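Side-chain contacts in peroxisomal catalase A (Saccharomyces cerevisiae, PDB 1A4E), which catalyses the heme-dependent breakdown of hydrogen peroxide to water and oxygen, probably protecting cells from peroxide made by peroxisomal oxidases: residues S199-K204 / F280-V285; F277-F280 / V285-Q288; F353-V358 / N377-F382. All coordinates share one frame; numbering follows the deposited sequence.

Following the chain from the N terminus, contact 1 opens first: 199-204, which runs into strand 203-206, meets 280-285 after 75 intervening residues, under two thirds of them helix or strand. Contact 2 lies at the far end of that span, inside the loop between helix 269-274 and strand 294-303, where 277-280 folds back against 285-288. The two overlap: 280-285 runs from F280, the end of one contact 2 segment, to V285, the start of the other, and T202 OG1 lies 2.7 Å from V279 O in a probable hydrogen bond. Contact 3 follows in series, closing an 18-residue loop within the connection from helix 332-348 to strand 411-418. Its centre is about 41 Å from that of contact 2.

Contact 1: S199-K204 / F280-V285; sequences SGHTYK and FDLTKV. With HEM (protoporphyrin IX containing Fe), chain I.
H201 lays one face of its imidazole against L282. From CB, the first torsion (chi1 -49°) sets CG anti to the carbonyl carbon and beside the backbone N, and the ring then reaches nearer to 280-285 than the direction of CB alone would suggest. H201 ND1 comes 3.5 Å from L282 CG, while CE1 lies 3.7 Å from L282 CD1, and L282 CD2 sits over the face. H201 CD2 lies 4.1 Å from heme CBC. At the tip, NE2 is 3.7 Å from the heme methyl CMC, approached obliquely. ND1 is hydrogen-bonded to D331, and NE2 too has a polar partner outside the segments. L282 touches both neighbours as well: its CD1 packs on heme CMC at 3.8 Å, and its CD2 lies 3.8 Å from G200 C.

A type I turn from D281 to K284 shapes the L282 backbone. The bond from T283 N to D281 OD1 (3.0 Å) makes an Asx turn, and T283 OG1 donates to the same oxygen from the same face. D281 OD2 makes salt bridges with K284 and R137.

The contact is van der Waals: leucine and imidazole line the heme edge, with the charged groups of D281 and K284 held within the turn that carries L282.

Contact 2: F277-F280 / V285-Q288; sequences FSVF and VWPQ
V285 is met through its carbonyl: V285 O lies 3.2 Å from F277 CZ, with the oxygen placed obliquely to the phenyl ring. F277 CG stands between its own backbone N and carbonyl carbon (chi1 54°), and this rotation carries the ring across to 285-287.

The next residue, W286, crosses F277 at about a right angle. Its CD1 sits in the plane of the F277 ring at the edge, 3.9 Å from F277 CE1. Further along the same indole, CZ2 is 3.9 Å from V279 CG1, a methyl that approaches obliquely. W286 NE1 donates a weak hydrogen bond to a water. The water O is 2.9 Å from S278 O, so it lies between NE1 and that carbonyl and may bridge them. P287 then brings CD to 4.4 Å from F277 CZ, again near the ring plane. An alanine in place of F277 removes the ring, which would probably open a gap beside W286 CD1 and P287 CD and uncover V285 O.

Beyond the two segments, W286 packs on Y214, Q216 and M267. V279 also touches M267. The arrangement is that of a connecting loop folded back on itself, its tryptophan packed against side chains of strands 212-221 and 259-267 of the antiparallel barrel that characterises heme catalases.

Contact 3: F353-V358 / N377-F382; sequences FHQIPV and NVNGNF
Q355 OE1 is gripped by two consecutive backbone N-H groups of the other segment. V378 N donates to Q355 OE1 at 3.0 Å, tilted somewhat from the carbonyl plane of the amide, and N379 N adds a weak bond to OE1 at 3.1 Å. Both bonds are bent, as expected when one oxygen is shared by neighbouring amides of a chain. V378 CG2 closes in on OE1 too, at 3.4 Å.

The other branch of the amide, NE2, gives a weak but nearly straight hydrogen bond to N377 OD1 at 3.4 Å. The amide planes are 82° apart, and Q355 NE2 meets N377 OD1 from above the face of the asparagine amide, which fits a weak bond. N377 is itself positioned by its ND2, which bonds to the backbone O of D373.

N379 meets Q355 in a different way. Its amide stacks on that of Q355, the planes 22° apart, with Q355 CD 3.6 Å from N379 CG. N379 CG stands between its own backbone N and carbonyl carbon (chi1 68°), which turns the amide to lie over its neighbour. In the same pose N379 OD1 accepts from N381 N at 3.1 Å, an Asx turn that carries the chain through G380.

Q355 ends the 3-10 segment 353-355, and its chain runs extended beyond CG to reach the loop. The loop also meets a third subunit: N377 O accepts from Q314 of that subunit, and V378 packs on its V378.

The donors on OE1 and the acceptor for NE2 are consistent with this orientation of the glutamine amide and would probably resist its being flipped; the bond from V378 N is the firm one. One neutral side chain thus ties two loop segments together at a subunit interface.

Contact 1: S199-K204 / F280-V285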
loop_
_atom_site.group_PDB
_atom_site.type_symbol
_atom_site.label_atom_id
_atom_site.label_comp_id
_atom_site.label_asym_id
_atom_site.label_seq_id
_atom_site.Cartn_x
_atom_site.Cartn_y
_atom_site.Cartn_z
ATOM N N SER B 199 29.882 9.446 13.467
ATOM C CA SER B 199 29.597 8.821 12.187
ATOM C C SER B 199 29.629 7.306 12.247
ATOM O O SER B 199 28.873 6.647 11.539
ATOM C CB SER B 199 30.591 9.295 11.133
ATOM O OG SER B 199 31.939 8.938 11.393
ATOM N N GLY B 200 30.474 6.760 13.137
ATOM C CA GLY B 200 30.658 5.327 13.289
ATOM C C GLY B 200 31.584 4.802 12.204
ATOM O O GLY B 200 32.664 4.283 12.466
ATOM N N HIS B 201 31.122 4.946 10.965
ATOM C CA HIS B 201 31.870 4.560 9.795
ATOM C C HIS B 201 32.879 5.626 9.390
ATOM O O HIS B 201 32.839 6.797 9.767
ATOM C CB HIS B 201 30.951 4.348 8.604
ATOM C CG HIS B 201 29.730 3.487 8.843
ATOM N ND1 HIS B 201 29.624 2.172 8.899
ATOM C CD2 HIS B 201 28.478 4.009 9.024
ATOM C CE1 HIS B 201 28.367 1.877 9.104
ATOM N NE2 HIS B 201 27.684 2.986 9.179
ATOM N N THR B 202 33.792 5.146 8.554
ATOM C CA THR B 202 34.752 5.983 7.876
ATOM C C THR B 202 34.034 6.448 6.609
ATOM O O THR B 202 33.386 5.662 5.913
ATOM C CB THR B 202 36.005 5.147 7.527
ATOM O OG1 THR B 202 36.650 4.805 8.748
ATOM C CG2 THR B 202 36.966 5.892 6.634
ATOM N N TYR B 203 34.088 7.749 6.339
ATOM C CA TYR B 203 33.566 8.296 5.102
ATOM C C TYR B 203 34.743 8.831 4.301
ATOM O O TYR B 203 35.866 8.873 4.795
ATOM C CB TYR B 203 32.579 9.413 5.409
ATOM C CG TYR B 203 31.225 8.898 5.897
ATOM C CD1 TYR B 203 31.040 8.450 7.217
ATOM C CD2 TYR B 203 30.150 8.901 5.004
ATOM C CE1 TYR B 203 29.784 8.006 7.634
ATOM C CE2 TYR B 203 28.893 8.459 5.417
ATOM C CZ TYR B 203 28.718 8.012 6.725
ATOM O OH TYR B 203 27.469 7.574 7.119
ATOM N N LYS B 204 34.547 9.194 3.033
ATOM C CA LYS B 204 35.610 9.767 2.231
ATOM C C LYS B 204 35.206 11.162 1.814
ATOM O O LYS B 204 34.225 11.331 1.096
ATOM C CB LYS B 204 35.879 8.922 0.984
ATOM C CG LYS B 204 36.548 7.593 1.336
ATOM C CD LYS B 204 36.946 6.819 0.089
ATOM C CE LYS B 204 35.735 6.252 -0.639
ATOM N NZ LYS B 204 36.123 5.614 -1.883
ATOM N N PHE B 280 37.727 0.210 7.372
ATOM C CA PHE B 280 36.417 -0.259 6.964
ATOM C C PHE B 280 35.717 -1.062 8.055
ATOM O O PHE B 280 34.653 -1.639 7.815
ATOM C CB PHE B 280 36.571 -1.119 5.708
ATOM C CG PHE B 280 37.330 -0.417 4.596
ATOM C CD1 PHE B 280 37.050 0.917 4.271
ATOM C CD2 PHE B 280 38.328 -1.115 3.910
ATOM C CE1 PHE B 280 37.770 1.552 3.253
ATOM C CE2 PHE B 280 39.041 -0.472 2.895
ATOM C CZ PHE B 280 38.766 0.859 2.566
ATOM N N ASP B 281 36.300 -1.131 9.260
ATOM C CA ASP B 281 35.697 -1.870 10.346
ATOM C C ASP B 281 35.014 -0.930 11.317
ATOM O O ASP B 281 35.641 -0.123 12.003
ATOM C CB ASP B 281 36.763 -2.676 11.074
ATOM C CG ASP B 281 36.270 -3.653 12.146
ATOM O OD1 ASP B 281 35.079 -3.724 12.444
ATOM O OD2 ASP B 281 37.097 -4.370 12.695
ATOM N N LEU B 282 33.699 -1.144 11.398
ATOM C CA LEU B 282 32.797 -0.362 12.233
ATOM C C LEU B 282 33.040 -0.545 13.724
ATOM O O LEU B 282 32.734 0.350 14.512
ATOM C CB LEU B 282 31.356 -0.754 11.954
ATOM C CG LEU B 282 30.233 0.251 11.786
ATOM C CD1 LEU B 282 28.967 -0.575 11.865
ATOM C CD2 LEU B 282 30.203 1.347 12.836
ATOM N N THR B 283 33.575 -1.698 14.142
ATOM C CA THR B 283 33.807 -1.955 15.556
ATOM C C THR B 283 35.106 -1.347 16.098
ATOM O O THR B 283 35.428 -1.507 17.273
ATOM C CB THR B 283 33.771 -3.477 15.772
ATOM O OG1 THR B 283 34.896 -4.014 15.105
ATOM C CG2 THR B 283 32.496 -4.118 15.231
ATOM N N LYS B 284 35.837 -0.576 15.289
ATOM C CA LYS B 284 37.093 0.033 15.695
ATOM C C LYS B 284 37.034 1.550 15.706
ATOM O O LYS B 284 36.421 2.157 14.830
ATOM C CB LYS B 284 38.222 -0.363 14.747
ATOM C CG LYS B 284 38.500 -1.849 14.566
ATOM C CD LYS B 284 39.096 -2.499 15.805
ATOM C CE LYS B 284 39.322 -3.970 15.511
ATOM N NZ LYS B 284 38.053 -4.661 15.423
ATOM N N VAL B 285 37.670 2.174 16.705
ATOM C CA VAL B 285 37.822 3.619 16.754
ATOM C C VAL B 285 39.271 3.951 16.442
ATOM O O VAL B 285 40.179 3.142 16.618
ATOM C CB VAL B 285 37.473 4.217 18.147
ATOM C CG1 VAL B 285 36.022 3.900 18.413
ATOM C CG2 VAL B 285 38.317 3.649 19.277
HETATM C CHA HEM I . 17.319 3.689 11.057
HETATM C CHB HEM I . 18.954 0.027 8.426
HETATM C CHC HEM I . 23.153 0.293 10.708
HETATM C CHD HEM I . 21.830 4.547 12.522
HETATM C C1A HEM I . 17.349 2.561 10.257
HETATM C C2A HEM I . 16.274 2.174 9.364
HETATM C C3A HEM I . 16.764 1.199 8.561
HETATM C C4A HEM I . 18.122 0.966 8.987
HETATM C CMA HEM I . 16.076 0.523 7.384
HETATM C CAA HEM I . 14.895 2.804 9.294
HETATM C CBA HEM I . 14.844 3.740 8.106
HETATM C CGA HEM I . 13.514 4.428 7.893
HETATM O O1A HEM I . 12.468 3.784 7.885
HETATM O O2A HEM I . 13.541 5.635 7.711
HETATM C C1B HEM I . 20.259 -0.202 8.802
HETATM C C2B HEM I . 21.071 -1.270 8.271
HETATM C C3B HEM I . 22.243 -1.275 8.992
HETATM C C4B HEM I . 22.115 -0.173 9.935
HETATM C CMB HEM I . 20.616 -2.186 7.139
HETATM C CAB HEM I . 23.357 -2.119 8.915
HETATM C CBB HEM I . 23.693 -3.080 7.853
HETATM C C1C HEM I . 23.176 1.496 11.385
HETATM C C2C HEM I . 24.378 2.097 11.915
HETATM C C3C HEM I . 24.028 3.335 12.373
HETATM C C4C HEM I . 22.605 3.469 12.127
HETATM C CMC HEM I . 25.760 1.448 11.886
HETATM C CAC HEM I . 24.850 4.314 12.911
HETATM C CBC HEM I . 25.971 4.889 12.200
HETATM C C1D HEM I . 20.472 4.677 12.299
HETATM C C2D HEM I . 19.674 5.793 12.740
HETATM C C3D HEM I . 18.407 5.531 12.352
HETATM C C4D HEM I . 18.425 4.268 11.664
HETATM C CMD HEM I . 20.156 7.036 13.474
HETATM C CAD HEM I . 17.183 6.379 12.636
HETATM C CBD HEM I . 16.886 7.430 11.591
HETATM C CGD HEM I . 15.683 8.254 12.010
HETATM O O1D HEM I . 15.735 8.894 13.051
HETATM O O2D HEM I . 14.678 8.256 11.310
HETATM N NA HEM I . 18.493 1.829 9.997
HETATM N NB HEM I . 20.909 0.484 9.801
HETATM N NC HEM I . 22.102 2.357 11.475
HETATM N ND HEM I . 19.702 3.748 11.623
HETATM FE FE HEM I . 20.288 2.085 10.761
#

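Contact 2: F277-F280 / V285-Q288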
loop_
_atom_site.group_PDB
_atom_site.type_symbol
_atom_site.label_atom_id
_atom_site.label_comp_id
_atom_site.label_asym_id
_atom_site.label_seq_id
_atom_site.Cartn_x
_atom_site.Cartn_y
_atom_site.Cartn_z
ATOM N N PHE B 277 44.457 -2.284 12.305
ATOM C CA PHE B 277 43.105 -2.713 11.971
ATOM C C PHE B 277 42.633 -1.999 10.703
ATOM O O PHE B 277 43.324 -1.152 10.131
ATOM C CB PHE B 277 42.146 -2.408 13.149
ATOM C CG PHE B 277 42.134 -0.961 13.644
ATOM C CD1 PHE B 277 41.410 0.024 12.963
ATOM C CD2 PHE B 277 42.872 -0.620 14.775
ATOM C CE1 PHE B 277 41.434 1.340 13.414
ATOM C CE2 PHE B 277 42.888 0.704 15.219
ATOM C CZ PHE B 277 42.173 1.686 14.542
ATOM N N SER B 278 41.417 -2.324 10.263
ATOM C CA SER B 278 40.864 -1.762 9.041
ATOM C C SER B 278 40.070 -0.474 9.268
ATOM O O SER B 278 39.368 -0.319 10.275
ATOM C CB SER B 278 39.984 -2.841 8.389
ATOM O OG SER B 278 39.574 -2.517 7.068
ATOM N N VAL B 279 40.214 0.487 8.338
ATOM C CA VAL B 279 39.393 1.699 8.359
ATOM C C VAL B 279 37.950 1.385 7.972
ATOM O O VAL B 279 37.055 2.189 8.208
ATOM C CB VAL B 279 39.890 2.813 7.381
ATOM C CG1 VAL B 279 41.086 3.479 8.033
ATOM C CG2 VAL B 279 40.228 2.270 5.989
ATOM N N PHE B 280 37.727 0.210 7.372
ATOM C CA PHE B 280 36.417 -0.259 6.964
ATOM C C PHE B 280 35.717 -1.062 8.055
ATOM O O PHE B 280 34.653 -1.639 7.815
ATOM C CB PHE B 280 36.571 -1.119 5.708
ATOM C CG PHE B 280 37.330 -0.417 4.596
ATOM C CD1 PHE B 280 37.050 0.917 4.271
ATOM C CD2 PHE B 280 38.328 -1.115 3.910
ATOM C CE1 PHE B 280 37.770 1.552 3.253
ATOM C CE2 PHE B 280 39.041 -0.472 2.895
ATOM C CZ PHE B 280 38.766 0.859 2.566
ATOM N N VAL B 285 37.670 2.174 16.705
ATOM C CA VAL B 285 37.822 3.619 16.754
ATOM C C VAL B 285 39.271 3.951 16.442
ATOM O O VAL B 285 40.179 3.142 16.618
ATOM C CB VAL B 285 37.473 4.217 18.147
ATOM C CG1 VAL B 285 36.022 3.900 18.413
ATOM C CG2 VAL B 285 38.317 3.649 19.277
ATOM N N TRP B 286 39.464 5.151 15.911
ATOM C CA TRP B 286 40.774 5.693 15.597
ATOM C C TRP B 286 41.306 6.414 16.832
ATOM O O TRP B 286 40.571 7.184 17.464
ATOM C CB TRP B 286 40.700 6.699 14.447
ATOM C CG TRP B 286 40.207 6.190 13.093
ATOM C CD1 TRP B 286 39.926 4.868 12.820
ATOM C CD2 TRP B 286 40.007 7.002 12.010
ATOM N NE1 TRP B 286 39.547 4.849 11.567
ATOM C CE2 TRP B 286 39.577 6.083 11.044
ATOM C CE3 TRP B 286 40.124 8.360 11.707
ATOM C CZ2 TRP B 286 39.260 6.511 9.757
ATOM C CZ3 TRP B 286 39.808 8.791 10.417
ATOM C CH2 TRP B 286 39.383 7.871 9.453
ATOM N N PRO B 287 42.569 6.209 17.220
ATOM C CA PRO B 287 43.191 6.843 18.391
ATOM C C PRO B 287 43.299 8.356 18.223
ATOM O O PRO B 287 43.707 8.847 17.167
ATOM C CB PRO B 287 44.535 6.161 18.502
ATOM C CG PRO B 287 44.435 4.933 17.614
ATOM C CD PRO B 287 43.543 5.410 16.484
ATOM N N GLN B 288 42.888 9.121 19.237
ATOM C CA GLN B 288 42.942 10.577 19.145
ATOM C C GLN B 288 44.305 11.222 19.377
ATOM O O GLN B 288 44.484 12.409 19.090
ATOM C CB GLN B 288 41.936 11.179 20.117
ATOM C CG GLN B 288 40.536 10.941 19.586
ATOM C CD GLN B 288 39.431 11.489 20.462
ATOM O OE1 GLN B 288 39.584 12.471 21.188
ATOM N NE2 GLN B 288 38.270 10.852 20.381
HETATM O O HOH W 1 38.306 2.042 11.687
#

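Contact 3: F353-V358 / N377-F382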
loop_
_atom_site.group_PDB
_atom_site.type_symbol
_atom_site.label_atom_id
_atom_site.label_comp_id
_atom_site.label_asym_id
_atom_site.label_seq_id
_atom_site.Cartn_x
_atom_site.Cartn_y
_atom_site.Cartn_z
ATOM N N PHE B 353 7.945 9.912 -1.315
ATOM C CA PHE B 353 8.283 10.400 0.024
ATOM C C PHE B 353 9.078 11.700 0.017
ATOM O O PHE B 353 8.940 12.519 0.920
ATOM C CB PHE B 353 9.090 9.344 0.797
ATOM C CG PHE B 353 10.467 9.012 0.234
ATOM C CD1 PHE B 353 10.600 8.040 -0.767
ATOM C CD2 PHE B 353 11.605 9.684 0.707
ATOM C CE1 PHE B 353 11.863 7.745 -1.286
ATOM C CE2 PHE B 353 12.861 9.381 0.179
ATOM C CZ PHE B 353 12.994 8.414 -0.818
ATOM N N HIS B 354 9.900 11.897 -1.029
ATOM C CA HIS B 354 10.715 13.095 -1.188
ATOM C C HIS B 354 9.916 14.359 -1.457
ATOM O O HIS B 354 10.460 15.459 -1.429
ATOM C CB HIS B 354 11.725 12.893 -2.317
ATOM C CG HIS B 354 11.120 12.485 -3.652
ATOM N ND1 HIS B 354 10.548 11.325 -3.961
ATOM C CD2 HIS B 354 11.095 13.289 -4.771
ATOM C CE1 HIS B 354 10.181 11.394 -5.217
ATOM N NE2 HIS B 354 10.516 12.575 -5.694
ATOM N N GLN B 355 8.616 14.200 -1.723
ATOM C CA GLN B 355 7.717 15.327 -1.907
ATOM C C GLN B 355 7.072 15.784 -0.604
ATOM O O GLN B 355 6.458 16.851 -0.575
ATOM C CB GLN B 355 6.633 14.967 -2.915
ATOM C CG GLN B 355 7.227 14.776 -4.305
ATOM C CD GLN B 355 6.192 14.760 -5.409
ATOM O OE1 GLN B 355 5.085 15.279 -5.261
ATOM N NE2 GLN B 355 6.541 14.183 -6.556
ATOM N N ILE B 356 7.203 14.998 0.484
ATOM C CA ILE B 356 6.739 15.400 1.814
ATOM C C ILE B 356 7.623 16.579 2.231
ATOM O O ILE B 356 8.844 16.458 2.100
ATOM C CB ILE B 356 6.889 14.236 2.830
ATOM C CG1 ILE B 356 6.038 13.045 2.421
ATOM C CG2 ILE B 356 6.456 14.711 4.208
ATOM C CD1 ILE B 356 6.202 11.814 3.329
ATOM N N PRO B 357 7.072 17.735 2.670
ATOM C CA PRO B 357 7.804 18.968 2.960
ATOM C C PRO B 357 9.140 18.863 3.703
ATOM O O PRO B 357 10.131 19.432 3.242
ATOM C CB PRO B 357 6.768 19.795 3.686
ATOM C CG PRO B 357 5.527 19.469 2.907
ATOM C CD PRO B 357 5.634 17.964 2.785
ATOM N N VAL B 358 9.220 18.103 4.808
ATOM C CA VAL B 358 10.480 17.931 5.531
ATOM C C VAL B 358 11.529 17.140 4.768
ATOM O O VAL B 358 12.710 17.278 5.070
ATOM C CB VAL B 358 10.301 17.227 6.915
ATOM C CG1 VAL B 358 9.758 18.276 7.846
ATOM C CG2 VAL B 358 9.391 15.993 6.872
ATOM N N ASN B 377 1.637 11.996 -6.253
ATOM C CA ASN B 377 2.571 12.923 -6.873
ATOM C C ASN B 377 1.827 14.254 -6.835
ATOM O O ASN B 377 0.944 14.547 -7.638
ATOM C CB ASN B 377 2.864 12.494 -8.306
ATOM C CG ASN B 377 4.010 13.268 -8.929
ATOM O OD1 ASN B 377 4.053 14.497 -8.905
ATOM N ND2 ASN B 377 4.977 12.559 -9.508
ATOM N N VAL B 378 2.190 15.046 -5.831
ATOM C CA VAL B 378 1.504 16.292 -5.521
ATOM C C VAL B 378 2.192 17.570 -5.955
ATOM O O VAL B 378 1.588 18.631 -5.797
ATOM C CB VAL B 378 1.229 16.388 -3.988
ATOM C CG1 VAL B 378 0.278 15.275 -3.583
ATOM C CG2 VAL B 378 2.523 16.270 -3.184
ATOM N N ASN B 379 3.416 17.544 -6.490
ATOM C CA ASN B 379 4.086 18.792 -6.837
ATOM C C ASN B 379 3.894 19.235 -8.279
ATOM O O ASN B 379 4.562 20.162 -8.732
ATOM C CB ASN B 379 5.592 18.677 -6.539
ATOM C CG ASN B 379 6.373 17.714 -7.422
ATOM O OD1 ASN B 379 5.834 17.051 -8.310
ATOM N ND2 ASN B 379 7.679 17.604 -7.196
ATOM N N GLY B 380 2.996 18.585 -9.026
ATOM C CA GLY B 380 2.732 18.950 -10.411
ATOM C C GLY B 380 3.341 17.990 -11.427
ATOM O O GLY B 380 3.031 18.096 -12.616
ATOM N N ASN B 381 4.215 17.060 -10.992
ATOM C CA ASN B 381 4.879 16.071 -11.841
ATOM C C ASN B 381 5.591 16.662 -13.066
ATOM O O ASN B 381 5.645 16.087 -14.153
ATOM C CB ASN B 381 3.825 15.029 -12.253
ATOM C CG ASN B 381 4.407 13.730 -12.776
ATOM O OD1 ASN B 381 5.561 13.389 -12.532
ATOM N ND2 ASN B 381 3.624 12.955 -13.517
ATOM N N PHE B 382 6.165 17.854 -12.851
ATOM C CA PHE B 382 6.876 18.669 -13.840
ATOM C C PHE B 382 6.064 19.069 -15.064
ATOM O O PHE B 382 6.620 19.466 -16.087
ATOM C CB PHE B 382 8.165 17.954 -14.310
ATOM C CG PHE B 382 9.131 17.667 -13.175
ATOM C CD1 PHE B 382 9.463 18.673 -12.257
ATOM C CD2 PHE B 382 9.654 16.381 -13.034
ATOM C CE1 PHE B 382 10.314 18.386 -11.193
ATOM C CE2 PHE B 382 10.507 16.105 -11.967
ATOM C CZ PHE B 382 10.834 17.102 -11.051
#